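Local coordinates for inosine-uridine preferring nucleoside hydrolase family protein (Bacillus anthracis, PDB 2C40) that belongs to the nucleoside hydrolase family and holds a calcium ion and alpha-D-ribofuranose in one pocket of a mixed alpha/beta fold, at residues V34-D38 with C39-P43; I219-D222 with F223-Q226; Y292-H296 with D297-D301. All coordinates share one frame; numbering follows the deposited sequence.

How the contacts relate
Three local contacts follow one another along this chain, none crossing or enclosing another. Contact 1 comes first, closing the short loop that leads from strand 27-34 into helix 41-55 at the ribofuranose pocket. Contact 2 closes no loop: it lies within helix 219-229, about 22 Å from contact 1 between centres. Contact 3 closes the turn from strand 286-292 into helix 296-308, on the other side of the chain's centre from contact 1. The helices of contacts 2 and 3 pack together through Ile-221 and Leu-224, although the two contacts themselves stay about 7 Å apart at their nearest atoms.

Contact 1 of 3, residues V34-D38 with C39-P43; sequences VIPAD and CYLEP. With RIB (alpha-D-ribofuranose), chain D.
The loop that carries strand 27-34 of the parallel part of the sheet into helix 41-55 doubles back so that Cys-39 and Leu-41 lie against Val-34 and Pro-36. The reversal begins with an inverse gamma turn centred on Pro-36, drawn in by a weak bond from Ala-37 N to Ile-35 O (2.8 Å). The thiol of Cys-39 turns into the bend. Its chi1 of 76° leaves the sulfur flanked by both N and C of its own backbone, and from there Cys-39 SG faces Ile-35 O at 3.4 Å. Cys-39 SG also rests on Pro-36 CA at 3.8 Å and has Val-34 CG1 beside it at 4.0 Å.

On the helical side, Tyr-40 occupies the N-cap position, and Leu-41 opens the first turn. Leu-41 runs alongside the proline ring with both side chains pointing the same way, CB to CB of Pro-36 at 3.9 Å. Its CD1 reaches further, to Val-34 O at 3.7 Å, the leucine side chain slanting across that of the valine.

Loops at the C-terminal ends of parallel strands commonly build the binding site of an alpha/beta fold, and here Asp-38 faces the ligand. Its CG stands anti to the backbone N (chi1 -163°), directing OD1 at alpha-D-ribofuranose, 3.0 Å from the sugar's C1 and 3.2 Å from its O2. The backbone N of Asp-38 donates to OD1 of Asp-9, a calcium ligand, which ties this loop to the metal site. Beyond the turn, Cys-39 O accepts from Arg-78 NH2.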
ATOM      1  N   VAL A  34       6.810   6.151 -19.844  1.00 43.66           N
ATOM      2  CA  VAL A  34       6.801   5.144 -18.785  1.00 43.16           C
ATOM      3  C   VAL A  34       7.337   3.857 -19.354  1.00 42.97           C
ATOM      4  O   VAL A  34       6.868   3.403 -20.380  1.00 42.04           O
ATOM      5  CB  VAL A  34       5.384   4.908 -18.209  1.00 42.82           C
ATOM      6  CG1 VAL A  34       5.408   3.892 -17.035  1.00 42.87           C
ATOM      7  CG2 VAL A  34       4.737   6.220 -17.806  1.00 43.58           C
ATOM      8  N   ILE A  35       8.291   3.261 -18.647  1.00 43.01           N
ATOM      9  CA  ILE A  35       8.783   1.925 -19.007  1.00 43.67           C
ATOM     10  C   ILE A  35       8.317   0.922 -17.933  1.00 43.45           C
ATOM     11  O   ILE A  35       8.415   1.188 -16.731  1.00 44.25           O
ATOM     12  CB  ILE A  35      10.357   1.888 -19.281  1.00 43.28           C
ATOM     13  CG1 ILE A  35      10.759   0.543 -19.902  1.00 43.20           C
ATOM     14  CG2 ILE A  35      11.169   2.227 -18.003  1.00 42.52           C
ATOM     15  CD1 ILE A  35      12.225   0.419 -20.203  1.00 44.93           C
ATOM     16  N   PRO A  36       7.752  -0.223 -18.363  1.00 43.81           N
ATOM     17  CA  PRO A  36       7.216  -1.200 -17.417  1.00 43.68           C
ATOM     18  C   PRO A  36       8.281  -2.083 -16.708  1.00 43.79           C
ATOM     19  O   PRO A  36       8.268  -3.305 -16.816  1.00 44.02           O
ATOM     20  CB  PRO A  36       6.230  -1.995 -18.308  1.00 44.14           C
ATOM     21  CG  PRO A  36       6.873  -2.034 -19.600  1.00 43.13           C
ATOM     22  CD  PRO A  36       7.490  -0.634 -19.761  1.00 44.19           C
ATOM     23  N   ALA A  37       9.181  -1.448 -15.965  1.00 43.32           N
ATOM     24  CA  ALA A  37      10.280  -2.152 -15.325  1.00 43.08           C
ATOM     25  C   ALA A  37       9.872  -2.401 -13.864  1.00 43.08           C
ATOM     26  O   ALA A  37       9.390  -3.490 -13.547  1.00 43.29           O
ATOM     27  CB  ALA A  37      11.572  -1.372 -15.453  1.00 42.82           C
ATOM     28  N   ASP A  38      10.007  -1.408 -12.990  1.00 43.05           N
ATOM     29  CA  ASP A  38       9.533  -1.560 -11.605  1.00 43.80           C
ATOM     30  C   ASP A  38       8.052  -1.198 -11.456  1.00 43.40           C
ATOM     31  O   ASP A  38       7.635  -0.586 -10.479  1.00 44.30           O
ATOM     32  CB  ASP A  38      10.381  -0.713 -10.696  1.00 44.66           C
ATOM     33  CG  ASP A  38      10.261  -1.093  -9.264  1.00 46.15           C
ATOM     34  OD1 ASP A  38      10.647  -0.236  -8.466  1.00 50.87           O
ATOM     35  OD2 ASP A  38       9.766  -2.188  -8.942  1.00 50.43           O
ATOM     36  N   CYS A  39       7.278  -1.539 -12.468  1.00 43.17           N
ATOM     37  CA  CYS A  39       5.864  -1.235 -12.505  1.00 43.49           C
ATOM     38  C   CYS A  39       5.195  -2.085 -13.573  1.00 42.81           C
ATOM     39  O   CYS A  39       5.848  -2.607 -14.453  1.00 41.34           O
ATOM     40  CB  CYS A  39       5.590   0.252 -12.796  1.00 44.59           C
ATOM     41  SG  CYS A  39       5.796   0.834 -14.521  1.00 43.04           S
ATOM     42  N   TYR A  40       3.887  -2.234 -13.426  1.00 41.98           N
ATOM     43  CA  TYR A  40       3.016  -2.638 -14.496  1.00 41.66           C
ATOM     44  C   TYR A  40       2.623  -1.389 -15.285  1.00 41.99           C
ATOM     45  O   TYR A  40       2.391  -0.344 -14.727  1.00 42.44           O
ATOM     46  CB  TYR A  40       1.799  -3.370 -13.927  1.00 42.09           C
ATOM     47  CG  TYR A  40       2.133  -4.768 -13.431  1.00 41.70           C
ATOM     48  CD1 TYR A  40       2.651  -4.989 -12.143  1.00 41.91           C
ATOM     49  CD2 TYR A  40       1.984  -5.859 -14.264  1.00 42.47           C
ATOM     50  CE1 TYR A  40       2.981  -6.278 -11.713  1.00 42.67           C
ATOM     51  CE2 TYR A  40       2.282  -7.149 -13.829  1.00 42.99           C
ATOM     52  CZ  TYR A  40       2.772  -7.347 -12.554  1.00 42.42           C
ATOM     53  OH  TYR A  40       3.055  -8.631 -12.175  1.00 43.88           O
ATOM     54  N   LEU A  41       2.571  -1.506 -16.602  1.00 42.72           N
ATOM     55  CA  LEU A  41       2.424  -0.334 -17.471  1.00 42.76           C
ATOM     56  C   LEU A  41       1.125   0.449 -17.271  1.00 42.10           C
ATOM     57  O   LEU A  41       1.118   1.680 -17.268  1.00 40.68           O
ATOM     58  CB  LEU A  41       2.534  -0.761 -18.934  1.00 42.98           C
ATOM     59  CG  LEU A  41       2.597   0.353 -19.992  1.00 43.60           C
ATOM     60  CD1 LEU A  41       3.831   1.278 -19.844  1.00 44.48           C
ATOM     61  CD2 LEU A  41       2.545  -0.358 -21.351  1.00 43.52           C
ATOM     62  N   GLU A  42       0.017  -0.259 -17.164  1.00 41.97           N
ATOM     63  CA  GLU A  42      -1.284   0.414 -17.078  1.00 42.37           C
ATOM     64  C   GLU A  42      -1.479   1.339 -15.876  1.00 40.94           C
ATOM     65  O   GLU A  42      -1.759   2.509 -16.066  1.00 40.00           O
ATOM     66  CB  GLU A  42      -2.424  -0.583 -17.217  1.00 43.05           C
ATOM     67  CG  GLU A  42      -2.465  -1.173 -18.644  1.00 48.07           C
ATOM     68  CD  GLU A  42      -2.614  -0.073 -19.749  1.00 53.63           C
ATOM     69  OE1 GLU A  42      -3.670   0.607 -19.758  1.00 57.21           O
ATOM     70  OE2 GLU A  42      -1.666   0.132 -20.580  1.00 57.67           O
ATOM     71  N   PRO A  43      -1.299   0.840 -14.624  1.00 40.71           N
ATOM     72  CA  PRO A  43      -1.404   1.778 -13.486  1.00 40.12           C
ATOM     73  C   PRO A  43      -0.393   2.914 -13.474  1.00 40.02           C
ATOM     74  O   PRO A  43      -0.693   3.973 -12.943  1.00 40.90           O
ATOM     75  CB  PRO A  43      -1.215   0.860 -12.255  1.00 39.59           C
ATOM     76  CG  PRO A  43      -0.420  -0.249 -12.769  1.00 39.40           C
ATOM     77  CD  PRO A  43      -1.043  -0.519 -14.135  1.00 40.11           C
TER
HETATM   78  O5  RIB D1312      17.691   0.344  -7.892  1.00 44.29           O
HETATM   79  C5  RIB D1312      16.883   1.454  -7.411  1.00 48.59           C
HETATM   80  C4  RIB D1312      15.660   1.576  -8.323  1.00 50.48           C
HETATM   81  O4  RIB D1312      14.869   0.387  -8.115  1.00 52.51           O
HETATM   82  C3  RIB D1312      14.736   2.800  -8.162  1.00 50.30           C
HETATM   83  O3  RIB D1312      14.893   3.658  -9.340  1.00 42.52           O
HETATM   84  C2  RIB D1312      13.279   2.221  -7.876  1.00 51.77           C
HETATM   85  O2  RIB D1312      12.037   2.686  -8.582  1.00 45.22           O
HETATM   86  C1  RIB D1312      13.452   0.691  -8.055  1.00 51.66           C

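Contact 2 of 3, residues I219-D222 with F223-Q226; sequences IGID and FLGQ
Asp-222 and Gln-226, four residues apart on helix 219-229, cross obliquely, with the carboxylate and amide planes turned 58° from each other. Gln-226 NE2 donates to Asp-222 OD1 at 3.1 Å. The oxygen lies close to the amide plane, whereas the nitrogen sits above the carboxylate, 66° out of its plane. With CG turned opposite its main-chain nitrogen (chi1 -174°), Asp-222 holds its carboxylate out to the side of the helix; the glutamine chain, extended beyond CG, runs back along the helix to reach it.

Such an i to i+4 side-chain bridge runs alongside the ordinary ladder of an alpha helix. The same pair is also joined through the backbone, Gln-226 N to Asp-222 O at 3.0 Å. One turn back, Phe-223 N bonds to Ile-219 O (2.8 Å), while the phenylalanine CB rests on that carbonyl oxygen at 3.4 Å and its ring leads away from the turn. On another flank Ile-221 and Leu-224 touch by their CD1 methyls, 4.3 Å apart.

These flanks face different neighbours. The Phe-223 ring meets Phe-19 edge-to-face and packs on helix 41-55 and, in its own chain, on Ile-89 and Leu-90 of helix 88-91; Ile-221 and Leu-224 lie on helix 296-308. Across the dimer, Asp-222 touches Pro-88 of the second subunit, and Gln-226 its own counterpart there.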
ATOM      1  N   ILE A 219      -2.026  20.039   0.426  1.00 43.21           N
ATOM      2  CA  ILE A 219      -2.508  18.846  -0.276  1.00 43.78           C
ATOM      3  C   ILE A 219      -1.358  18.060  -0.950  1.00 42.77           C
ATOM      4  O   ILE A 219      -1.417  16.829  -1.028  1.00 42.56           O
ATOM      5  CB  ILE A 219      -3.686  19.128  -1.265  1.00 43.81           C
ATOM      6  CG1 ILE A 219      -4.207  17.795  -1.853  1.00 46.03           C
ATOM      7  CG2 ILE A 219      -3.282  20.060  -2.423  1.00 45.78           C
ATOM      8  CD1 ILE A 219      -5.513  17.898  -2.674  1.00 45.93           C
ATOM      9  N   GLY A 220      -0.316  18.759  -1.395  1.00 41.79           N
ATOM     10  CA  GLY A 220       0.851  18.111  -1.969  1.00 41.37           C
ATOM     11  C   GLY A 220       1.702  17.364  -0.943  1.00 41.13           C
ATOM     12  O   GLY A 220       2.297  16.326  -1.259  1.00 40.42           O
ATOM     13  N   ILE A 221       1.756  17.880   0.287  1.00 40.95           N
ATOM     14  CA  ILE A 221       2.414  17.188   1.393  1.00 41.02           C
ATOM     15  C   ILE A 221       1.585  15.915   1.755  1.00 41.48           C
ATOM     16  O   ILE A 221       2.148  14.834   1.886  1.00 41.35           O
ATOM     17  CB  ILE A 221       2.600  18.126   2.637  1.00 40.73           C
ATOM     18  CG1 ILE A 221       3.524  19.313   2.334  1.00 41.48           C
ATOM     19  CG2 ILE A 221       3.114  17.377   3.840  1.00 40.18           C
ATOM     20  CD1 ILE A 221       4.979  18.965   2.107  1.00 43.45           C
ATOM     21  N   ASP A 222       0.265  16.063   1.883  1.00 41.29           N
ATOM     22  CA  ASP A 222      -0.644  14.945   2.137  1.00 41.43           C
ATOM     23  C   ASP A 222      -0.453  13.903   1.018  1.00 41.91           C
ATOM     24  O   ASP A 222      -0.310  12.714   1.299  1.00 41.88           O
ATOM     25  CB  ASP A 222      -2.068  15.467   2.178  1.00 40.96           C
ATOM     26  CG  ASP A 222      -3.101  14.425   2.584  1.00 41.91           C
ATOM     27  OD1 ASP A 222      -2.778  13.407   3.257  1.00 42.08           O
ATOM     28  OD2 ASP A 222      -4.279  14.670   2.245  1.00 40.59           O
ATOM     29  N   PHE A 223      -0.360  14.360  -0.232  1.00 41.96           N
ATOM     30  CA  PHE A 223      -0.114  13.438  -1.364  1.00 42.70           C
ATOM     31  C   PHE A 223       1.228  12.692  -1.262  1.00 43.19           C
ATOM     32  O   PHE A 223       1.265  11.459  -1.444  1.00 43.32           O
ATOM     33  CB  PHE A 223      -0.174  14.158  -2.704  1.00 42.96           C
ATOM     34  CG  PHE A 223       0.133  13.260  -3.900  1.00 43.16           C
ATOM     35  CD1 PHE A 223       1.303  13.411  -4.626  1.00 42.72           C
ATOM     36  CD2 PHE A 223      -0.762  12.264  -4.296  1.00 43.92           C
ATOM     37  CE1 PHE A 223       1.582  12.603  -5.720  1.00 40.57           C
ATOM     38  CE2 PHE A 223      -0.482  11.439  -5.398  1.00 41.81           C
ATOM     39  CZ  PHE A 223       0.675  11.610  -6.096  1.00 42.50           C
ATOM     40  N   LEU A 224       2.313  13.431  -0.973  1.00 43.04           N
ATOM     41  CA  LEU A 224       3.617  12.825  -0.688  1.00 42.92           C
ATOM     42  C   LEU A 224       3.523  11.774   0.399  1.00 42.11           C
ATOM     43  O   LEU A 224       4.064  10.696   0.244  1.00 41.87           O
ATOM     44  CB  LEU A 224       4.644  13.859  -0.187  1.00 43.14           C
ATOM     45  CG  LEU A 224       5.573  14.577  -1.107  1.00 46.26           C
ATOM     46  CD1 LEU A 224       6.316  15.675  -0.274  1.00 48.85           C
ATOM     47  CD2 LEU A 224       6.568  13.562  -1.750  1.00 49.45           C
ATOM     48  N   GLY A 225       2.889  12.108   1.518  1.00 41.43           N
ATOM     49  CA  GLY A 225       2.704  11.138   2.588  1.00 41.97           C
ATOM     50  C   GLY A 225       1.921   9.872   2.229  1.00 41.68           C
ATOM     51  O   GLY A 225       2.264   8.794   2.676  1.00 42.00           O
ATOM     52  N   GLN A 226       0.860  10.001   1.450  1.00 41.97           N
ATOM     53  CA  GLN A 226       0.099   8.837   0.966  1.00 42.31           C
ATOM     54  C   GLN A 226       0.993   7.953   0.115  1.00 42.52           C
ATOM     55  O   GLN A 226       1.068   6.739   0.326  1.00 42.83           O
ATOM     56  CB  GLN A 226      -1.118   9.293   0.181  1.00 42.37           C
ATOM     57  CG  GLN A 226      -2.168   9.843   1.145  1.00 43.24           C
ATOM     58  CD  GLN A 226      -3.335  10.495   0.458  1.00 42.24           C
ATOM     59  OE1 GLN A 226      -3.989   9.888  -0.360  1.00 42.29           O
ATOM     60  NE2 GLN A 226      -3.632  11.724   0.839  1.00 42.32           N
TER

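Contact 3 of 3, residues Y292-H296 with D297-D301; sequences YDVNH and DRFFD
Asn-295 O accepts from Phe-299 N at 2.9 Å, the first backbone bond of helix 296-308, and the same asparagine is the N-cap. A chi1 of -169° points its CG away from the backbone N, and its side chain reaches forward over the first turn, where OD1 accepts from Arg-298 N at 3.1 Å. The N-H points almost straight at the oxygen but arrives from above the amide plane, away from a lone-pair direction. Val-294, just ahead of the cap, lays CG1 against Phe-299 CB at 4.0 Å; this pairing of the residues flanking the first turn is a hydrophobic staple, and Val-202 and Leu-249 touch both of its members.

One position on, His-296 O accepts from Phe-300 N, and their rings form an offset edge-to-face pair, the phenylalanine edge toward the imidazole face, with planes at 61° and centroids 4.8 Å apart. A weak bond from His-296 ND1 to Gln-201 O probably helps fix the turn of the imidazole. At the imidazole edge, near its plane, Asp-297 OD1 lies beside His-296 CD2, although the modelled closeness of the two atoms, 2.9 Å, is doubtful.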
ATOM      1  N   TYR A 292      27.652  12.893  -4.994  1.00 41.69           N
ATOM      2  CA  TYR A 292      27.880  12.570  -3.595  1.00 41.14           C
ATOM      3  C   TYR A 292      27.655  13.795  -2.705  1.00 41.36           C
ATOM      4  O   TYR A 292      27.432  14.905  -3.187  1.00 40.91           O
ATOM      5  CB  TYR A 292      29.276  11.990  -3.407  1.00 40.74           C
ATOM      6  CG  TYR A 292      30.386  12.987  -3.570  1.00 39.46           C
ATOM      7  CD1 TYR A 292      30.714  13.470  -4.814  1.00 39.27           C
ATOM      8  CD2 TYR A 292      31.098  13.440  -2.471  1.00 39.31           C
ATOM      9  CE1 TYR A 292      31.760  14.406  -4.980  1.00 40.59           C
ATOM     10  CE2 TYR A 292      32.159  14.396  -2.615  1.00 41.42           C
ATOM     11  CZ  TYR A 292      32.470  14.867  -3.882  1.00 39.89           C
ATOM     12  OH  TYR A 292      33.491  15.767  -4.081  1.00 41.35           O
ATOM     13  N   ASP A 293      27.704  13.562  -1.403  1.00 41.56           N
ATOM     14  CA  ASP A 293      27.679  14.612  -0.401  1.00 41.96           C
ATOM     15  C   ASP A 293      26.482  15.508  -0.604  1.00 41.84           C
ATOM     16  O   ASP A 293      26.619  16.725  -0.774  1.00 41.92           O
ATOM     17  CB  ASP A 293      28.982  15.407  -0.376  1.00 42.38           C
ATOM     18  CG  ASP A 293      29.093  16.302   0.846  1.00 44.69           C
ATOM     19  OD1 ASP A 293      28.392  16.008   1.831  1.00 46.93           O
ATOM     20  OD2 ASP A 293      29.872  17.293   0.836  1.00 44.87           O
ATOM     21  N   VAL A 294      25.307  14.876  -0.562  1.00 41.23           N
ATOM     22  CA  VAL A 294      24.029  15.563  -0.640  1.00 40.71           C
ATOM     23  C   VAL A 294      23.797  16.359   0.658  1.00 41.54           C
ATOM     24  O   VAL A 294      24.049  15.871   1.755  1.00 41.57           O
ATOM     25  CB  VAL A 294      22.884  14.583  -0.918  1.00 40.85           C
ATOM     26  CG1 VAL A 294      21.571  15.308  -1.024  1.00 41.33           C
ATOM     27  CG2 VAL A 294      23.126  13.791  -2.213  1.00 39.05           C
ATOM     28  N   ASN A 295      23.358  17.607   0.526  1.00 41.80           N
ATOM     29  CA  ASN A 295      22.998  18.401   1.683  1.00 41.64           C
ATOM     30  C   ASN A 295      21.609  17.942   2.153  1.00 42.11           C
ATOM     31  O   ASN A 295      20.586  18.127   1.465  1.00 42.13           O
ATOM     32  CB  ASN A 295      23.082  19.906   1.384  1.00 41.69           C
ATOM     33  CG  ASN A 295      22.983  20.746   2.630  1.00 41.02           C
ATOM     34  OD1 ASN A 295      22.005  20.652   3.361  1.00 40.93           O
ATOM     35  ND2 ASN A 295      23.978  21.578   2.874  1.00 40.61           N
ATOM     36  N   HIS A 296      21.613  17.275   3.310  1.00 42.04           N
ATOM     37  CA  HIS A 296      20.425  16.695   3.915  1.00 41.68           C
ATOM     38  C   HIS A 296      19.325  17.751   4.015  1.00 41.01           C
ATOM     39  O   HIS A 296      18.301  17.638   3.375  1.00 39.54           O
ATOM     40  CB  HIS A 296      20.762  16.134   5.322  1.00 41.81           C
ATOM     41  CG  HIS A 296      19.553  15.705   6.102  1.00 42.12           C
ATOM     42  ND1 HIS A 296      18.883  14.528   5.848  1.00 43.66           N
ATOM     43  CD2 HIS A 296      18.875  16.310   7.105  1.00 41.41           C
ATOM     44  CE1 HIS A 296      17.842  14.426   6.654  1.00 40.38           C
ATOM     45  NE2 HIS A 296      17.809  15.498   7.420  1.00 45.40           N
ATOM     46  N   ASP A 297      19.602  18.805   4.785  1.00 40.76           N
ATOM     47  CA  ASP A 297      18.611  19.826   5.125  1.00 41.51           C
ATOM     48  C   ASP A 297      18.079  20.530   3.875  1.00 41.85           C
ATOM     49  O   ASP A 297      16.897  20.742   3.744  1.00 41.88           O
ATOM     50  CB  ASP A 297      19.176  20.858   6.142  1.00 40.22           C
ATOM     51  CG  ASP A 297      19.410  20.259   7.528  1.00 39.97           C
ATOM     52  OD1 ASP A 297      18.981  19.133   7.760  1.00 40.52           O
ATOM     53  OD2 ASP A 297      20.025  20.899   8.414  1.00 38.84           O
ATOM     54  N   ARG A 298      18.961  20.900   2.964  1.00 42.78           N
ATOM     55  CA  ARG A 298      18.511  21.545   1.730  1.00 43.46           C
ATOM     56  C   ARG A 298      17.686  20.623   0.869  1.00 42.95           C
ATOM     57  O   ARG A 298      16.695  21.035   0.287  1.00 42.87           O
ATOM     58  CB  ARG A 298      19.692  22.061   0.950  1.00 43.98           C
ATOM     59  CG  ARG A 298      20.381  23.206   1.682  1.00 46.23           C
ATOM     60  CD  ARG A 298      20.574  24.378   0.753  1.00 50.61           C
ATOM     61  NE  ARG A 298      21.813  24.266   0.019  1.00 52.66           N
ATOM     62  CZ  ARG A 298      22.011  24.622  -1.254  1.00 54.69           C
ATOM     63  NH1 ARG A 298      21.033  25.072  -2.040  1.00 54.71           N
ATOM     64  NH2 ARG A 298      23.232  24.503  -1.750  1.00 54.40           N
ATOM     65  N   PHE A 299      18.092  19.370   0.781  1.00 42.81           N
ATOM     66  CA  PHE A 299      17.344  18.385  -0.041  1.00 42.53           C
ATOM     67  C   PHE A 299      15.918  18.260   0.470  1.00 42.02           C
ATOM     68  O   PHE A 299      14.950  18.466  -0.260  1.00 42.91           O
ATOM     69  CB  PHE A 299      18.052  17.023  -0.040  1.00 42.60           C
ATOM     70  CG  PHE A 299      17.285  15.959  -0.728  1.00 43.50           C
ATOM     71  CD1 PHE A 299      16.811  14.845  -0.018  1.00 42.09           C
ATOM     72  CD2 PHE A 299      16.979  16.089  -2.076  1.00 43.04           C
ATOM     73  CE1 PHE A 299      16.111  13.857  -0.660  1.00 44.57           C
ATOM     74  CE2 PHE A 299      16.237  15.109  -2.736  1.00 44.29           C
ATOM     75  CZ  PHE A 299      15.791  14.003  -2.041  1.00 46.00           C
ATOM     76  N   PHE A 300      15.775  17.944   1.734  1.00 41.39           N
ATOM     77  CA  PHE A 300      14.446  17.777   2.307  1.00 41.47           C
ATOM     78  C   PHE A 300      13.656  19.067   2.377  1.00 41.22           C
ATOM     79  O   PHE A 300      12.460  19.028   2.189  1.00 40.37           O
ATOM     80  CB  PHE A 300      14.524  17.089   3.681  1.00 41.46           C
ATOM     81  CG  PHE A 300      14.870  15.652   3.578  1.00 41.63           C
ATOM     82  CD1 PHE A 300      16.116  15.173   3.989  1.00 43.55           C
ATOM     83  CD2 PHE A 300      13.980  14.782   2.999  1.00 40.82           C
ATOM     84  CE1 PHE A 300      16.435  13.816   3.864  1.00 43.98           C
ATOM     85  CE2 PHE A 300      14.282  13.439   2.864  1.00 43.71           C
ATOM     86  CZ  PHE A 300      15.509  12.945   3.289  1.00 42.79           C
ATOM     87  N   ASP A 301      14.305  20.206   2.620  1.00 40.96           N
ATOM     88  CA  ASP A 301      13.591  21.496   2.561  1.00 41.10           C
ATOM     89  C   ASP A 301      13.088  21.789   1.131  1.00 40.89           C
ATOM     90  O   ASP A 301      12.011  22.313   0.913  1.00 40.39           O
ATOM     91  CB  ASP A 301      14.491  22.629   3.027  1.00 40.76           C
ATOM     92  CG  ASP A 301      13.787  23.949   3.026  1.00 40.90           C
ATOM     93  OD1 ASP A 301      12.889  24.149   3.873  1.00 41.30           O
ATOM     94  OD2 ASP A 301      14.139  24.807   2.185  1.00 42.47           O
TER